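Local structure of pentalenene synthase (Streptomyces chartreusis NRRL 3882, 6Q4S) at residues P14-R23 and D49-H60. The protein probably catalyses the magnesium-dependent 1,10-cyclisation of farnesyl diphosphate to the bicyclic sesquiterpenol 7-epi-alpha-eudesmol, as a member of the terpene synthase family. Sequence-based numbering, arbitrary orientation.
Sequences PVSEHLEYAR and DLPQAAARTYPH
Ser16 N donates a nearly straight hydrogen bond (2.8 Å, 173°) to Ala55 O, tying the extended residues 14-16 to the C-terminal part of helix 50-57. The run 19-23, which opens helix 19-32, crosses helix 50-57 at 130°, with the axes 9.8 Å apart. Ser16 OG, anti to its own N, accepts from His18 N in an ST turn and gives its proton to a water that donates in turn to Pro59 O. Leu19 lies across the first turns of helix 50-57: its CB meets Ala55 CB at 4.0 Å, and CD1 rests 3.6 Å from Pro51 O. At the far end Arg23 lays its CG against the Pro51 ring and bends at chi3 (-59°); its NH1 meets Asp49 OD1 (2.6 Å) on the syn side, OD1 lying close to the guanidinium plane. Arg23 also holds Glu20 side-on, NE to OE1 and NH2 to OE2, so acids on two edges fix the rotation of its guanidinium. A leucine in place of Arg23 would probably leave the nearby Asp49 and Glu20 carboxylates without the cation they share. Thus the N-terminal segment covers one side of helix 50-57; Ala53, Thr57 and Pro59 pack on helix 288-313, Ser16 and Ala22 touch Met66 of helix 63-79, and Tyr58 OH bonds to Ser186 O of helix 183-194 within this all-helical terpene synthase fold.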
loop_
_atom_site.group_PDB
_atom_site.type_symbol
_atom_site.label_atom_id
_atom_site.label_comp_id
_atom_site.label_asym_id
_atom_site.label_seq_id
_atom_site.Cartn_x
_atom_site.Cartn_y
_atom_site.Cartn_z
ATOM N N PRO A 14 26.762 11.699 9.723
ATOM C CA PRO A 14 27.595 10.530 10.053
ATOM C C PRO A 14 27.600 9.394 9.024
ATOM O O PRO A 14 26.708 9.274 8.189
ATOM C CB PRO A 14 27.051 10.066 11.418
ATOM C CG PRO A 14 25.747 10.765 11.630
ATOM C CD PRO A 14 25.723 11.979 10.745
ATOM N N VAL A 15 28.646 8.604 9.062
ATOM C CA VAL A 15 28.798 7.456 8.242
ATOM C C VAL A 15 28.888 6.215 9.116
ATOM O O VAL A 15 29.617 6.221 10.093
ATOM C CB VAL A 15 30.056 7.598 7.413
ATOM C CG1 VAL A 15 30.235 6.390 6.526
ATOM C CG2 VAL A 15 29.942 8.849 6.540
ATOM N N SER A 16 28.181 5.141 8.778
ATOM C CA SER A 16 28.238 3.958 9.630
ATOM C C SER A 16 29.663 3.380 9.781
ATOM O O SER A 16 30.409 3.144 8.789
ATOM C CB SER A 16 27.309 2.873 9.135
ATOM O OG SER A 16 27.446 1.655 9.841
ATOM N N GLU A 17 29.995 3.056 11.027
ATOM C CA GLU A 17 31.227 2.266 11.326
ATOM C C GLU A 17 31.185 0.820 10.839
ATOM O O GLU A 17 32.237 0.120 10.745
ATOM C CB GLU A 17 31.504 2.322 12.836
ATOM C CG GLU A 17 30.545 1.500 13.686
ATOM C CD GLU A 17 30.721 1.734 15.178
ATOM O OE1 GLU A 17 31.891 1.897 15.626
ATOM O OE2 GLU A 17 29.702 1.740 15.905
ATOM N N HIS A 18 29.998 0.340 10.421
ATOM C CA HIS A 18 29.882 -1.068 10.006
ATOM C C HIS A 18 30.080 -1.365 8.563
ATOM O O HIS A 18 29.834 -2.497 8.082
ATOM C CB HIS A 18 28.503 -1.564 10.453
ATOM C CG HIS A 18 28.239 -1.278 11.879
ATOM N ND1 HIS A 18 29.138 -1.633 12.865
ATOM C CD2 HIS A 18 27.194 -0.687 12.500
ATOM C CE1 HIS A 18 28.644 -1.271 14.037
ATOM N NE2 HIS A 18 27.475 -0.676 13.843
ATOM N N LEU A 19 30.594 -0.399 7.823
ATOM C CA LEU A 19 30.717 -0.606 6.385
ATOM C C LEU A 19 31.441 -1.861 6.012
ATOM O O LEU A 19 30.928 -2.685 5.221
ATOM C CB LEU A 19 31.368 0.640 5.747
ATOM C CG LEU A 19 31.776 0.536 4.296
ATOM C CD1 LEU A 19 30.583 0.205 3.390
ATOM C CD2 LEU A 19 32.453 1.870 3.930
ATOM N N GLU A 20 32.669 -2.060 6.523
ATOM C CA GLU A 20 33.433 -3.257 6.088
ATOM C C GLU A 20 32.861 -4.565 6.641
ATOM O O GLU A 20 32.799 -5.570 5.925
ATOM C CB GLU A 20 34.981 -3.132 6.346
ATOM C CG GLU A 20 35.677 -2.006 5.565
ATOM C CD GLU A 20 35.445 -2.023 4.018
ATOM O OE1 GLU A 20 35.276 -3.105 3.400
ATOM O OE2 GLU A 20 35.425 -0.938 3.369
ATOM N N TYR A 21 32.402 -4.545 7.886
ATOM C CA TYR A 21 31.801 -5.765 8.495
ATOM C C TYR A 21 30.591 -6.251 7.612
ATOM O O TYR A 21 30.503 -7.416 7.191
ATOM C CB TYR A 21 31.308 -5.408 9.924
ATOM C CG TYR A 21 30.434 -6.464 10.524
ATOM C CD1 TYR A 21 30.988 -7.587 11.138
ATOM C CD2 TYR A 21 29.039 -6.385 10.413
ATOM C CE1 TYR A 21 30.170 -8.568 11.691
ATOM C CE2 TYR A 21 28.221 -7.381 10.932
ATOM C CZ TYR A 21 28.804 -8.480 11.560
ATOM O OH TYR A 21 27.985 -9.448 12.079
ATOM N N ALA A 22 29.709 -5.314 7.318
ATOM C CA ALA A 22 28.450 -5.622 6.566
ATOM C C ALA A 22 28.636 -5.853 5.099
ATOM O O ALA A 22 28.027 -6.791 4.513
ATOM C CB ALA A 22 27.445 -4.553 6.840
ATOM N N ARG A 23 29.529 -5.087 4.465
ATOM C CA ARG A 23 29.920 -5.340 3.062
ATOM C C ARG A 23 30.293 -6.781 2.856
ATOM O O ARG A 23 29.880 -7.414 1.906
ATOM C CB ARG A 23 31.117 -4.439 2.609
ATOM C CG ARG A 23 31.416 -4.442 1.130
ATOM C CD ARG A 23 32.881 -4.184 0.774
ATOM N NE ARG A 23 33.316 -2.902 1.282
ATOM C CZ ARG A 23 33.046 -1.743 0.682
ATOM N NH1 ARG A 23 32.295 -1.700 -0.410
ATOM N NH2 ARG A 23 33.487 -0.617 1.201
ATOM N N ASP A 49 29.667 0.128 -5.766
ATOM C CA ASP A 49 29.835 0.398 -4.313
ATOM C C ASP A 49 28.553 0.779 -3.556
ATOM O O ASP A 49 28.500 1.753 -2.795
ATOM C CB ASP A 49 30.998 1.384 -4.037
ATOM C CG ASP A 49 31.579 1.206 -2.584
ATOM O OD1 ASP A 49 31.192 0.185 -1.870
ATOM O OD2 ASP A 49 32.407 2.073 -2.163
ATOM N N LEU A 50 27.496 -0.021 -3.748
ATOM C CA LEU A 50 26.262 0.165 -2.963
ATOM C C LEU A 50 26.430 0.076 -1.446
ATOM O O LEU A 50 25.826 0.819 -0.730
ATOM C CB LEU A 50 25.206 -0.836 -3.375
ATOM C CG LEU A 50 24.728 -0.689 -4.801
ATOM C CD1 LEU A 50 23.424 -1.481 -4.902
ATOM C CD2 LEU A 50 24.490 0.749 -5.216
ATOM N N PRO A 51 27.320 -0.799 -0.947
ATOM C CA PRO A 51 27.558 -0.792 0.515
ATOM C C PRO A 51 27.889 0.594 1.067
ATOM O O PRO A 51 27.376 1.013 2.072
ATOM C CB PRO A 51 28.715 -1.767 0.661
ATOM C CG PRO A 51 28.418 -2.733 -0.416
ATOM C CD PRO A 51 28.006 -1.917 -1.594
ATOM N N GLN A 52 28.689 1.345 0.332
ATOM C CA GLN A 52 29.023 2.656 0.787
ATOM C C GLN A 52 27.836 3.549 0.846
ATOM O O GLN A 52 27.647 4.307 1.799
ATOM C CB GLN A 52 30.164 3.219 -0.096
ATOM C CG GLN A 52 30.638 4.578 0.341
ATOM C CD GLN A 52 31.336 5.330 -0.793
ATOM O OE1 GLN A 52 31.938 4.739 -1.695
ATOM N NE2 GLN A 52 31.202 6.625 -0.770
ATOM N N ALA A 53 26.959 3.494 -0.165
ATOM C CA ALA A 53 25.753 4.300 -0.105
ATOM C C ALA A 53 24.933 3.949 1.136
ATOM O O ALA A 53 24.431 4.857 1.864
ATOM C CB ALA A 53 24.939 4.077 -1.390
ATOM N N ALA A 54 24.775 2.633 1.387
ATOM C CA ALA A 54 23.980 2.243 2.581
ATOM C C ALA A 54 24.562 2.779 3.901
ATOM O O ALA A 54 23.852 3.243 4.807
ATOM C CB ALA A 54 23.832 0.753 2.617
ATOM N N ALA A 55 25.887 2.712 4.000
ATOM C CA ALA A 55 26.599 3.215 5.195
ATOM C C ALA A 55 26.422 4.713 5.412
ATOM O O ALA A 55 26.398 5.188 6.560
ATOM C CB ALA A 55 28.096 2.851 5.083
ATOM N N ARG A 56 26.275 5.478 4.328
ATOM C CA ARG A 56 26.052 6.983 4.417
ATOM C C ARG A 56 24.622 7.394 4.581
ATOM O O ARG A 56 24.315 8.415 5.176
ATOM C CB ARG A 56 26.608 7.601 3.147
ATOM C CG ARG A 56 28.097 7.446 2.926
ATOM C CD ARG A 56 28.488 8.171 1.629
ATOM N NE ARG A 56 29.922 8.105 1.382
ATOM C CZ ARG A 56 30.792 8.904 2.015
ATOM N NH1 ARG A 56 30.380 9.817 2.889
ATOM N NH2 ARG A 56 32.072 8.801 1.753
ATOM N N THR A 57 23.693 6.578 4.049
ATOM C CA THR A 57 22.275 6.877 4.203
ATOM C C THR A 57 21.545 6.318 5.438
ATOM O O THR A 57 20.513 6.895 5.881
ATOM C CB THR A 57 21.467 6.488 2.938
ATOM O OG1 THR A 57 21.623 5.109 2.620
ATOM C CG2 THR A 57 21.988 7.284 1.776
ATOM N N TYR A 58 22.070 5.240 6.000
ATOM C CA TYR A 58 21.506 4.653 7.230
ATOM C C TYR A 58 22.621 4.583 8.308
ATOM O O TYR A 58 23.019 3.510 8.722
ATOM C CB TYR A 58 20.952 3.254 6.941
ATOM C CG TYR A 58 19.807 3.313 5.930
ATOM C CD1 TYR A 58 18.662 4.033 6.225
ATOM C CD2 TYR A 58 19.916 2.712 4.702
ATOM C CE1 TYR A 58 17.647 4.171 5.298
ATOM C CE2 TYR A 58 18.893 2.847 3.769
ATOM C CZ TYR A 58 17.793 3.587 4.062
ATOM O OH TYR A 58 16.720 3.720 3.187
ATOM N N PRO A 59 23.160 5.731 8.702
ATOM C CA PRO A 59 24.420 5.646 9.498
ATOM C C PRO A 59 24.279 5.118 10.922
ATOM O O PRO A 59 25.304 4.756 11.515
ATOM C CB PRO A 59 24.902 7.098 9.519
ATOM C CG PRO A 59 23.626 7.865 9.453
ATOM C CD PRO A 59 22.807 7.122 8.425
ATOM N N HIS A 60 23.055 5.070 11.451
ATOM C CA HIS A 60 22.786 4.609 12.817
ATOM C C HIS A 60 22.425 3.144 12.935
ATOM O O HIS A 60 22.061 2.749 14.002
ATOM C CB HIS A 60 21.710 5.439 13.473
ATOM C CG HIS A 60 22.052 6.879 13.587
ATOM N ND1 HIS A 60 23.042 7.346 14.423
ATOM C CD2 HIS A 60 21.509 7.970 12.990
ATOM C CE1 HIS A 60 23.114 8.662 14.309
ATOM N NE2 HIS A 60 22.174 9.065 13.468
HETATM O O HOH W 1 25.933 2.237 11.947
#